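Long-range contacts in 5-carboxymethyl-2-hydroxymuconate semialdehyde dehydrogenase (Thermus thermophilus, PDB 2D4E), which probably catalyses the NAD-dependent oxidation of 5-carboxymethyl-2-hydroxymuconate semialdehyde to the corresponding carboxylate, as a member of the aldehyde dehydrogenase family: residues Q116-V121 with H336-E341; W172-M177 with F298-E303; V344-H349 with G389-P394. All blocks are in the same frame, centred on the assembly; numbering follows the deposited sequence.

Contact 1. Residues Q116-V121 with H336-E341; sequences QVLRIV and HPLDPE
At the N-terminal end of helix 118-136, where Val117 is the N-cap, Val117 and Leu118 meet a type I turn running from His336 to Asp339. The central link is a nearly straight backbone hydrogen bond from Leu118 N to Pro337 O, 3.1 Å long with 173° at the hydrogen. An amide in the first turn of a helix has no acceptor further back in the helix, and here a carbonyl from a distant loop takes that place. The same oxygen receives a CH...O contact from Val117 CA at 3.5 Å. Pro337 CB rests against Gln116 O, also at 3.5 Å, with the pyrrolidine ring wedged beside the entry to the helix. In the aldehyde dehydrogenase fold this joins the coenzyme-binding part of the subunit to a loop of the catalytic part, between helices 315-331 and 350-365. With CG set opposite its own N (chi1 -167°), Leu118 brings CD2 obliquely to CD2 of Leu338 at 3.9 Å. Cys111 of helix 103-114 and Ile15 of helix 12-24 each touch both leucines. The turn itself is held from within: ND1 of His336, met in the ring plane, accepts Leu338 N at 2.8 Å, and Asp339 OD2 takes Glu341 N in an Asx turn while OD1 forms a salt bridge with Arg382. Arg119 reaches out with an extended chain, its NH1 passing obliquely by Pro340 O at a poor angle for bonding, whereas NH2 donates to Thr342 O.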
loop_
_atom_site.group_PDB
_atom_site.type_symbol
_atom_site.label_atom_id
_atom_site.label_comp_id
_atom_site.label_asym_id
_atom_site.label_seq_id
_atom_site.Cartn_x
_atom_site.Cartn_y
_atom_site.Cartn_z
ATOM N N GLN C 116 37.136 12.366 -11.621
ATOM C CA GLN C 116 36.385 11.503 -12.532
ATOM C C GLN C 116 36.374 12.131 -13.926
ATOM O O GLN C 116 36.498 13.346 -14.061
ATOM C CB GLN C 116 34.942 11.310 -12.042
ATOM C CG GLN C 116 34.791 10.565 -10.708
ATOM C CD GLN C 116 35.376 9.155 -10.729
ATOM O OE1 GLN C 116 35.321 8.463 -11.743
ATOM N NE2 GLN C 116 35.915 8.722 -9.593
ATOM N N VAL C 117 36.224 11.311 -14.961
ATOM C CA VAL C 117 36.201 11.836 -16.324
ATOM C C VAL C 117 35.026 12.795 -16.484
ATOM O O VAL C 117 33.910 12.503 -16.059
ATOM C CB VAL C 117 36.103 10.704 -17.364
ATOM C CG1 VAL C 117 37.329 9.810 -17.265
ATOM C CG2 VAL C 117 34.854 9.900 -17.141
ATOM N N LEU C 118 35.287 13.939 -17.110
ATOM C CA LEU C 118 34.277 14.977 -17.281
ATOM C C LEU C 118 32.898 14.536 -17.756
ATOM O O LEU C 118 31.893 14.919 -17.155
ATOM C CB LEU C 118 34.808 16.090 -18.196
ATOM C CG LEU C 118 33.978 17.383 -18.224
ATOM C CD1 LEU C 118 33.800 17.935 -16.799
ATOM C CD2 LEU C 118 34.666 18.420 -19.113
ATOM N N ARG C 119 32.826 13.742 -18.817
ATOM C CA ARG C 119 31.517 13.307 -19.310
ATOM C C ARG C 119 30.715 12.534 -18.255
ATOM O O ARG C 119 29.495 12.683 -18.160
ATOM C CB ARG C 119 31.661 12.462 -20.587
ATOM C CG ARG C 119 32.393 11.137 -20.406
ATOM C CD ARG C 119 32.476 10.384 -21.731
ATOM N NE ARG C 119 33.172 9.109 -21.596
ATOM C CZ ARG C 119 34.486 8.982 -21.423
ATOM N NH1 ARG C 119 35.265 10.058 -21.376
ATOM N NH2 ARG C 119 35.023 7.775 -21.308
ATOM N N ILE C 120 31.396 11.711 -17.463
ATOM C CA ILE C 120 30.708 10.954 -16.429
ATOM C C ILE C 120 30.202 11.910 -15.348
ATOM O O ILE C 120 29.085 11.772 -14.859
ATOM C CB ILE C 120 31.634 9.880 -15.814
ATOM C CG1 ILE C 120 31.970 8.827 -16.873
ATOM C CG2 ILE C 120 30.956 9.211 -14.633
ATOM C CD1 ILE C 120 30.760 8.138 -17.485
ATOM N N VAL C 121 31.019 12.893 -14.988
ATOM C CA VAL C 121 30.607 13.860 -13.983
ATOM C C VAL C 121 29.437 14.680 -14.515
ATOM O O VAL C 121 28.539 15.056 -13.759
ATOM C CB VAL C 121 31.749 14.831 -13.604
ATOM C CG1 VAL C 121 31.254 15.806 -12.534
ATOM C CG2 VAL C 121 32.969 14.046 -13.092
ATOM N N HIS C 336 44.096 11.792 -18.424
ATOM C CA HIS C 336 43.541 12.960 -17.761
ATOM C C HIS C 336 42.012 13.019 -17.805
ATOM O O HIS C 336 41.389 12.672 -18.811
ATOM C CB HIS C 336 44.141 14.226 -18.388
ATOM C CG HIS C 336 43.910 15.466 -17.583
ATOM N ND1 HIS C 336 42.667 16.048 -17.450
ATOM C CD2 HIS C 336 44.758 16.215 -16.839
ATOM C CE1 HIS C 336 42.760 17.102 -16.659
ATOM N NE2 HIS C 336 44.017 17.224 -16.274
ATOM N N PRO C 337 41.388 13.463 -16.702
ATOM C CA PRO C 337 39.927 13.568 -16.605
ATOM C C PRO C 337 39.298 14.434 -17.695
ATOM O O PRO C 337 38.174 14.176 -18.119
ATOM C CB PRO C 337 39.713 14.163 -15.210
ATOM C CG PRO C 337 40.881 13.648 -14.439
ATOM C CD PRO C 337 42.021 13.833 -15.425
ATOM N N LEU C 338 40.020 15.459 -18.137
ATOM C CA LEU C 338 39.520 16.367 -19.166
ATOM C C LEU C 338 39.764 15.898 -20.601
ATOM O O LEU C 338 39.388 16.585 -21.553
ATOM C CB LEU C 338 40.129 17.758 -18.966
ATOM C CG LEU C 338 39.773 18.421 -17.628
ATOM C CD1 LEU C 338 40.549 19.729 -17.454
ATOM C CD2 LEU C 338 38.278 18.683 -17.578
ATOM N N ASP C 339 40.388 14.734 -20.753
ATOM C CA ASP C 339 40.659 14.163 -22.074
ATOM C C ASP C 339 39.505 13.236 -22.474
ATOM O O ASP C 339 39.284 12.201 -21.849
ATOM C CB ASP C 339 41.981 13.387 -22.039
ATOM C CG ASP C 339 42.321 12.721 -23.370
ATOM O OD1 ASP C 339 43.429 12.151 -23.471
ATOM O OD2 ASP C 339 41.494 12.752 -24.310
ATOM N N PRO C 340 38.749 13.599 -23.523
ATOM C CA PRO C 340 37.627 12.751 -23.952
ATOM C C PRO C 340 37.962 11.287 -24.252
ATOM O O PRO C 340 37.066 10.443 -24.301
ATOM C CB PRO C 340 37.063 13.498 -25.169
ATOM C CG PRO C 340 38.217 14.344 -25.642
ATOM C CD PRO C 340 38.839 14.809 -24.356
ATOM N N GLU C 341 39.244 10.982 -24.433
ATOM C CA GLU C 341 39.666 9.611 -24.723
ATOM C C GLU C 341 39.882 8.771 -23.465
ATOM O O GLU C 341 39.947 7.545 -23.537
ATOM C CB GLU C 341 40.961 9.617 -25.539
ATOM C CG GLU C 341 40.798 10.168 -26.936
ATOM C CD GLU C 341 39.822 9.351 -27.752
ATOM O OE1 GLU C 341 40.143 8.179 -28.057
ATOM O OE2 GLU C 341 38.734 9.879 -28.078
#

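Contact 2. Residues W172-M177 with F298-E303. With NAD (nicotinamide-adenine-dinucleotide), chain K.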
loop_
_atom_site.group_PDB
_atom_site.type_symbol
_atom_site.label_atom_id
_atom_site.label_comp_id
_atom_site.label_asym_id
_atom_site.label_seq_id
_atom_site.Cartn_x
_atom_site.Cartn_y
_atom_site.Cartn_z
ATOM N N TRP C 172 33.832 11.612 -0.572
ATOM C CA TRP C 172 34.555 12.386 -1.581
ATOM C C TRP C 172 34.459 11.974 -3.046
ATOM O O TRP C 172 34.827 12.758 -3.916
ATOM C CB TRP C 172 36.047 12.454 -1.212
ATOM C CG TRP C 172 36.698 11.108 -0.975
ATOM C CD1 TRP C 172 37.060 10.579 0.229
ATOM C CD2 TRP C 172 37.033 10.119 -1.962
ATOM N NE1 TRP C 172 37.598 9.326 0.058
ATOM C CE2 TRP C 172 37.593 9.017 -1.276
ATOM C CE3 TRP C 172 36.913 10.056 -3.358
ATOM C CZ2 TRP C 172 38.034 7.861 -1.937
ATOM C CZ3 TRP C 172 37.352 8.907 -4.018
ATOM C CH2 TRP C 172 37.906 7.825 -3.303
ATOM N N ASN C 173 33.963 10.777 -3.337
ATOM C CA ASN C 173 33.932 10.325 -4.727
ATOM C C ASN C 173 32.903 10.971 -5.652
ATOM O O ASN C 173 33.228 11.286 -6.799
ATOM C CB ASN C 173 33.827 8.790 -4.781
ATOM C CG ASN C 173 32.464 8.275 -4.386
ATOM O OD1 ASN C 173 31.849 8.763 -3.435
ATOM N ND2 ASN C 173 31.985 7.267 -5.109
ATOM N N ALA C 174 31.683 11.187 -5.168
ATOM C CA ALA C 174 30.635 11.800 -5.991
ATOM C C ALA C 174 29.851 12.835 -5.175
ATOM O O ALA C 174 28.672 12.643 -4.877
ATOM C CB ALA C 174 29.692 10.719 -6.523
ATOM N N PRO C 175 30.501 13.960 -4.831
ATOM C CA PRO C 175 29.958 15.075 -4.045
ATOM C C PRO C 175 28.545 15.543 -4.368
ATOM O O PRO C 175 27.674 15.536 -3.501
ATOM C CB PRO C 175 30.990 16.180 -4.261
ATOM C CG PRO C 175 32.255 15.417 -4.387
ATOM C CD PRO C 175 31.860 14.280 -5.300
ATOM N N LEU C 176 28.314 15.960 -5.607
ATOM C CA LEU C 176 26.994 16.453 -5.989
ATOM C C LEU C 176 25.896 15.394 -5.954
ATOM O O LEU C 176 24.854 15.593 -5.332
ATOM C CB LEU C 176 27.037 17.081 -7.385
ATOM C CG LEU C 176 25.746 17.803 -7.773
ATOM C CD1 LEU C 176 25.561 19.031 -6.883
ATOM C CD2 LEU C 176 25.799 18.211 -9.233
ATOM N N MET C 177 26.129 14.272 -6.628
ATOM C CA MET C 177 25.135 13.200 -6.685
ATOM C C MET C 177 24.778 12.611 -5.325
ATOM O O MET C 177 23.604 12.438 -5.006
ATOM C CB MET C 177 25.623 12.082 -7.615
ATOM C CG MET C 177 24.766 10.826 -7.632
ATOM S SD MET C 177 23.071 11.118 -8.142
ATOM C CE MET C 177 22.185 10.167 -6.901
ATOM N N PHE C 298 35.692 -1.305 -13.166
ATOM C CA PHE C 298 36.617 -0.267 -13.604
ATOM C C PHE C 298 36.050 1.124 -13.881
ATOM O O PHE C 298 36.799 2.097 -13.888
ATOM C CB PHE C 298 37.422 -0.775 -14.807
ATOM C CG PHE C 298 38.244 -2.001 -14.498
ATOM C CD1 PHE C 298 38.130 -3.151 -15.275
ATOM C CD2 PHE C 298 39.097 -2.018 -13.396
ATOM C CE1 PHE C 298 38.852 -4.308 -14.954
ATOM C CE2 PHE C 298 39.822 -3.161 -13.063
ATOM C CZ PHE C 298 39.701 -4.312 -13.842
ATOM N N SER C 299 34.745 1.238 -14.106
ATOM C CA SER C 299 34.166 2.557 -14.349
ATOM C C SER C 299 34.291 3.382 -13.064
ATOM O O SER C 299 34.502 2.828 -11.980
ATOM C CB SER C 299 32.691 2.442 -14.738
ATOM O OG SER C 299 31.924 1.978 -13.645
ATOM N N PHE C 300 34.163 4.701 -13.191
ATOM C CA PHE C 300 34.262 5.610 -12.050
ATOM C C PHE C 300 35.588 5.414 -11.297
ATOM O O PHE C 300 35.656 5.536 -10.066
ATOM C CB PHE C 300 33.063 5.401 -11.111
ATOM C CG PHE C 300 32.537 6.681 -10.502
ATOM C CD1 PHE C 300 32.915 7.071 -9.219
ATOM C CD2 PHE C 300 31.684 7.512 -11.229
ATOM C CE1 PHE C 300 32.452 8.271 -8.669
ATOM C CE2 PHE C 300 31.215 8.718 -10.685
ATOM C CZ PHE C 300 31.603 9.097 -9.403
ATOM N N ASN C 301 36.638 5.117 -12.065
ATOM C CA ASN C 301 37.985 4.892 -11.539
ATOM C C ASN C 301 38.006 3.877 -10.407
ATOM O O ASN C 301 38.868 3.944 -9.538
ATOM C CB ASN C 301 38.616 6.200 -11.030
ATOM C CG ASN C 301 38.638 7.295 -12.081
ATOM O OD1 ASN C 301 38.494 7.029 -13.275
ATOM N ND2 ASN C 301 38.829 8.536 -11.640
ATOM N N GLY C 302 37.063 2.940 -10.416
ATOM C CA GLY C 302 37.019 1.933 -9.365
ATOM C C GLY C 302 36.576 2.463 -8.008
ATOM O O GLY C 302 36.515 1.717 -7.035
ATOM N N GLU C 303 36.252 3.749 -7.941
ATOM C CA GLU C 303 35.824 4.364 -6.687
ATOM C C GLU C 303 34.297 4.461 -6.592
ATOM O O GLU C 303 33.729 5.525 -6.348
ATOM C CB GLU C 303 36.481 5.740 -6.559
ATOM C CG GLU C 303 38.000 5.659 -6.685
ATOM C CD GLU C 303 38.670 7.014 -6.836
ATOM O OE1 GLU C 303 38.241 7.806 -7.701
ATOM O OE2 GLU C 303 39.636 7.278 -6.101
HETATM P PA NAD K . 34.651 8.480 5.089
HETATM O O1A NAD K . 35.865 8.706 5.866
HETATM O O2A NAD K . 33.662 7.675 5.826
HETATM O O5B NAD K . 33.891 9.845 4.648
HETATM C C5B NAD K . 32.442 10.061 4.687
HETATM C C4B NAD K . 32.178 11.308 5.502
HETATM O O4B NAD K . 32.489 10.921 6.858
HETATM C C3B NAD K . 33.132 12.499 5.205
HETATM O O3B NAD K . 32.378 13.691 4.903
HETATM C C2B NAD K . 33.965 12.590 6.495
HETATM O O2B NAD K . 34.403 13.934 6.797
HETATM C C1B NAD K . 33.007 12.016 7.520
HETATM N N9A NAD K . 33.688 11.536 8.708
HETATM C C8A NAD K . 34.881 10.844 8.821
HETATM N N7A NAD K . 35.223 10.556 10.098
HETATM C C5A NAD K . 34.169 11.104 10.829
HETATM C C6A NAD K . 33.908 11.152 12.251
HETATM N N6A NAD K . 34.729 10.624 13.162
HETATM N N1A NAD K . 32.739 11.789 12.642
HETATM C C2A NAD K . 31.889 12.339 11.687
HETATM N N3A NAD K . 32.048 12.345 10.371
HETATM C C4A NAD K . 33.208 11.711 9.992
HETATM O O3 NAD K . 35.069 7.825 3.781
HETATM P PN NAD K . 35.041 8.125 2.224
HETATM O O1N NAD K . 36.434 7.954 1.764
HETATM O O2N NAD K . 34.435 9.448 1.997
HETATM O O5D NAD K . 34.201 6.862 1.912
HETATM C C5D NAD K . 34.114 6.158 0.697
HETATM C C4D NAD K . 33.210 5.084 1.215
HETATM O O4D NAD K . 31.815 5.445 1.105
HETATM C C3D NAD K . 33.406 3.687 0.643
HETATM O O3D NAD K . 33.526 2.677 1.664
HETATM C C2D NAD K . 32.161 3.551 -0.232
HETATM O O2D NAD K . 31.821 2.162 -0.425
HETATM C C1D NAD K . 31.147 4.349 0.557
HETATM N N1N NAD K . 29.997 4.793 -0.248
HETATM C C2N NAD K . 28.841 4.080 0.028
HETATM C C3N NAD K . 27.715 4.430 -0.703
HETATM C C7N NAD K . 26.388 3.711 -0.515
HETATM O O7N NAD K . 25.436 4.069 -1.184
HETATM N N7N NAD K . 26.286 2.700 0.366
HETATM C C4N NAD K . 27.756 5.496 -1.714
HETATM C C5N NAD K . 29.016 6.140 -1.885
HETATM C C6N NAD K . 30.165 5.849 -1.202
#
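Phe300 is the first residue of 298-303 to meet the other segment. The far end of its ring lies between the carbonyl of Asn173 and the methyl of Ala174: CE1 lies 3.6 Å from Asn173 O, which sits at the ring edge near its plane, and CZ is 3.8 Å from Ala174 CB. The Asn173 amide stands almost upright to the ring, the two planes 78° apart. Phe300, Asn301 and Gly302 all have positive phi, and this left-handed run doubles the chain back tightly enough for Glu303 N to reach Phe300 O. Asn301 is engaged elsewhere: its OD1 accepts from Gly345 N and its ND2 donates to Gly115 O. The segment leads directly into the sequence that, in aldehyde dehydrogenases, probably carries the nucleophilic cysteine, while Trp172 belongs to the NAD pocket, so the contact probably bridges the coenzyme-binding and catalytic parts. Asn173 sits where relatives have the oxyanion-hole asparagine, and its amide is probably used likewise. Glu303 makes contact through both its backbone and its side chain. Its carbonyl oxygen accepts Asn173 ND2 at 2.8 Å, the donor lying only slightly off the carbonyl plane although the angle at the hydrogen is a bent 143°. That bond fixes the rotation of the amide and turns OD1 toward the nicotinamide ring, where NAD C6N is 4.0 Å from Asn173 OD1. The Glu303 side chain, extended beyond CG, crosses Trp172 at about a right angle and brings OE2 to 3.3 Å from Trp172 CH2, obliquely to the indole. The same OE2 accepts Ile348 N. Trp172 N makes a weak 3.4 Å hydrogen bond to NAD O2N.

Contact 3. Residues V344-H349 with G389-P394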
loop_
_atom_site.group_PDB
_atom_site.type_symbol
_atom_site.label_atom_id
_atom_site.label_comp_id
_atom_site.label_asym_id
_atom_site.label_seq_id
_atom_site.Cartn_x
_atom_site.Cartn_y
_atom_site.Cartn_z
ATOM N N VAL C 344 39.792 5.700 -17.589
ATOM C CA VAL C 344 40.130 5.628 -16.173
ATOM C C VAL C 344 41.055 6.785 -15.815
ATOM O O VAL C 344 42.119 6.959 -16.413
ATOM C CB VAL C 344 40.818 4.283 -15.812
ATOM C CG1 VAL C 344 41.507 4.389 -14.456
ATOM C CG2 VAL C 344 39.782 3.173 -15.768
ATOM N N GLY C 345 40.623 7.582 -14.843
ATOM C CA GLY C 345 41.406 8.719 -14.400
ATOM C C GLY C 345 42.184 8.406 -13.136
ATOM O O GLY C 345 42.351 7.240 -12.783
ATOM N N PRO C 346 42.671 9.437 -12.431
ATOM C CA PRO C 346 43.442 9.271 -11.200
ATOM C C PRO C 346 42.572 9.121 -9.956
ATOM O O PRO C 346 41.411 9.537 -9.942
ATOM C CB PRO C 346 44.263 10.543 -11.151
ATOM C CG PRO C 346 43.267 11.559 -11.638
ATOM C CD PRO C 346 42.596 10.860 -12.812
ATOM N N LEU C 347 43.148 8.525 -8.918
ATOM C CA LEU C 347 42.445 8.346 -7.664
ATOM C C LEU C 347 42.414 9.692 -6.953
ATOM O O LEU C 347 43.206 10.592 -7.255
ATOM C CB LEU C 347 43.133 7.279 -6.807
ATOM C CG LEU C 347 43.217 5.918 -7.506
ATOM C CD1 LEU C 347 43.749 4.873 -6.547
ATOM C CD2 LEU C 347 41.827 5.516 -8.007
ATOM N N ILE C 348 41.491 9.813 -6.009
ATOM C CA ILE C 348 41.257 11.045 -5.272
ATOM C C ILE C 348 42.416 11.760 -4.581
ATOM O O ILE C 348 42.527 12.986 -4.660
ATOM C CB ILE C 348 40.146 10.819 -4.214
ATOM C CG1 ILE C 348 39.734 12.152 -3.586
ATOM C CG2 ILE C 348 40.626 9.839 -3.156
ATOM C CD1 ILE C 348 39.117 13.127 -4.585
ATOM N N HIS C 349 43.286 11.011 -3.918
ATOM C CA HIS C 349 44.360 11.631 -3.158
ATOM C C HIS C 349 45.543 10.674 -3.059
ATOM O O HIS C 349 45.362 9.457 -3.105
ATOM C CB HIS C 349 43.789 11.953 -1.765
ATOM C CG HIS C 349 44.654 12.829 -0.918
ATOM N ND1 HIS C 349 45.762 12.358 -0.244
ATOM C CD2 HIS C 349 44.548 14.142 -0.600
ATOM C CE1 HIS C 349 46.298 13.344 0.454
ATOM N NE2 HIS C 349 45.582 14.437 0.255
ATOM N N GLY C 389 50.214 12.686 -10.994
ATOM C CA GLY C 389 48.865 12.418 -10.521
ATOM C C GLY C 389 48.773 11.105 -9.766
ATOM O O GLY C 389 49.759 10.380 -9.654
ATOM N N ASN C 390 47.593 10.792 -9.246
ATOM C CA ASN C 390 47.398 9.553 -8.497
ATOM C C ASN C 390 46.809 8.451 -9.381
ATOM O O ASN C 390 45.773 7.873 -9.058
ATOM C CB ASN C 390 46.469 9.823 -7.321
ATOM C CG ASN C 390 46.885 11.041 -6.532
ATOM O OD1 ASN C 390 48.006 11.112 -6.039
ATOM N ND2 ASN C 390 45.983 12.010 -6.410
ATOM N N TYR C 391 47.485 8.152 -10.488
ATOM C CA TYR C 391 47.007 7.142 -11.425
ATOM C C TYR C 391 47.421 5.708 -11.116
ATOM O O TYR C 391 48.603 5.408 -10.921
ATOM C CB TYR C 391 47.457 7.485 -12.848
ATOM C CG TYR C 391 46.922 8.801 -13.381
ATOM C CD1 TYR C 391 47.593 10.007 -13.138
ATOM C CD2 TYR C 391 45.752 8.840 -14.133
ATOM C CE1 TYR C 391 47.104 11.220 -13.639
ATOM C CE2 TYR C 391 45.258 10.042 -14.637
ATOM C CZ TYR C 391 45.933 11.226 -14.388
ATOM O OH TYR C 391 45.420 12.408 -14.881
ATOM N N LEU C 392 46.431 4.825 -11.083
ATOM C CA LEU C 392 46.677 3.415 -10.830
ATOM C C LEU C 392 46.195 2.639 -12.045
ATOM O O LEU C 392 45.139 2.937 -12.604
ATOM C CB LEU C 392 45.913 2.929 -9.595
ATOM C CG LEU C 392 46.182 1.449 -9.275
ATOM C CD1 LEU C 392 47.599 1.299 -8.716
ATOM C CD2 LEU C 392 45.161 0.925 -8.281
ATOM N N LEU C 393 46.977 1.654 -12.463
ATOM C CA LEU C 393 46.597 0.836 -13.603
ATOM C C LEU C 393 45.457 -0.101 -13.205
ATOM O O LEU C 393 45.431 -0.625 -12.086
ATOM C CB LEU C 393 47.785 0.006 -14.084
ATOM C CG LEU C 393 48.983 0.697 -14.732
ATOM C CD1 LEU C 393 50.120 -0.308 -14.862
ATOM C CD2 LEU C 393 48.589 1.247 -16.100
ATOM N N PRO C 394 44.479 -0.296 -14.104
ATOM C CA PRO C 394 43.385 -1.207 -13.760
ATOM C C PRO C 394 44.077 -2.521 -13.379
ATOM O O PRO C 394 44.969 -2.990 -14.090
ATOM C CB PRO C 394 42.605 -1.283 -15.061
ATOM C CG PRO C 394 42.698 0.139 -15.556
ATOM C CD PRO C 394 44.161 0.473 -15.327
HETATM O O HOH W 1 43.820 5.171 -11.456
#
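Pro346 lies over one face of the Tyr391 ring in a CH-pi contact, the central feature where two irregular loops of the catalytic part of the aldehyde dehydrogenase fold run side by side in broadly opposed directions, one leading into helix 350-365 and the other into strand 395-398. CB of Pro346 stands 3.5 Å from the centroid of the Tyr391 ring and only 6° off its normal. The two rings point the same way, and Pro346 CD comes to 3.3 Å from Tyr391 CE2. With CG anti to its carbonyl carbon (chi1 -62°), Tyr391 brings its ring alongside the proline. A leucine in its place would probably deprive Pro346 of the flat surface beneath its CB and open a gap between the loops. Next to this contact, a pair of hydrogen bonds joins Leu347 to Asn390. Leu347 N donates almost straight, at 171°, to Asn390 O over 2.7 Å, approaching from above the carbonyl plane. In return Asn390 ND2 gives a longer bond of 3.2 Å to Leu347 O, again from above the plane; the other partner of this amide nitrogen is Asn52 OD1. The amide thus ties the end of the loop just before His349. His349 is the N-cap of helix 350-365, and its ring stacks on Trp200, a residue of a sodium site. On the other flank apolar side chains meet: Leu347 CD1 approaches Leu392 CB at 4.2 Å, and Val344 CG2 touches the ring of Pro394. Between these groups a water bridges the backbones, donating to Gly345 O at 2.9 Å and accepting Leu392 N at 2.7 Å.

All three contacts are buried, but contact 2 lies deepest, its centre about 8 Å from that of the chain against about 19 Å for the others. Contacts 1 and 2 both join the coenzyme-binding part to the catalytic part, whereas contact 3 stays within the latter. Their chemistry differs accordingly: a helix-end amide and leucines in contact 1, an amide, carboxylate and aromatic rings beside NAD in contact 2, and a proline-tyrosine CH-pi contact with a bridging water in contact 3. They also touch one another. Gln116 NE2 reaches Phe300 O in a weak hydrogen bond, Pro337 CG packs on Pro346 CD, and Trp172 CH2 packs against Ile348 CG2.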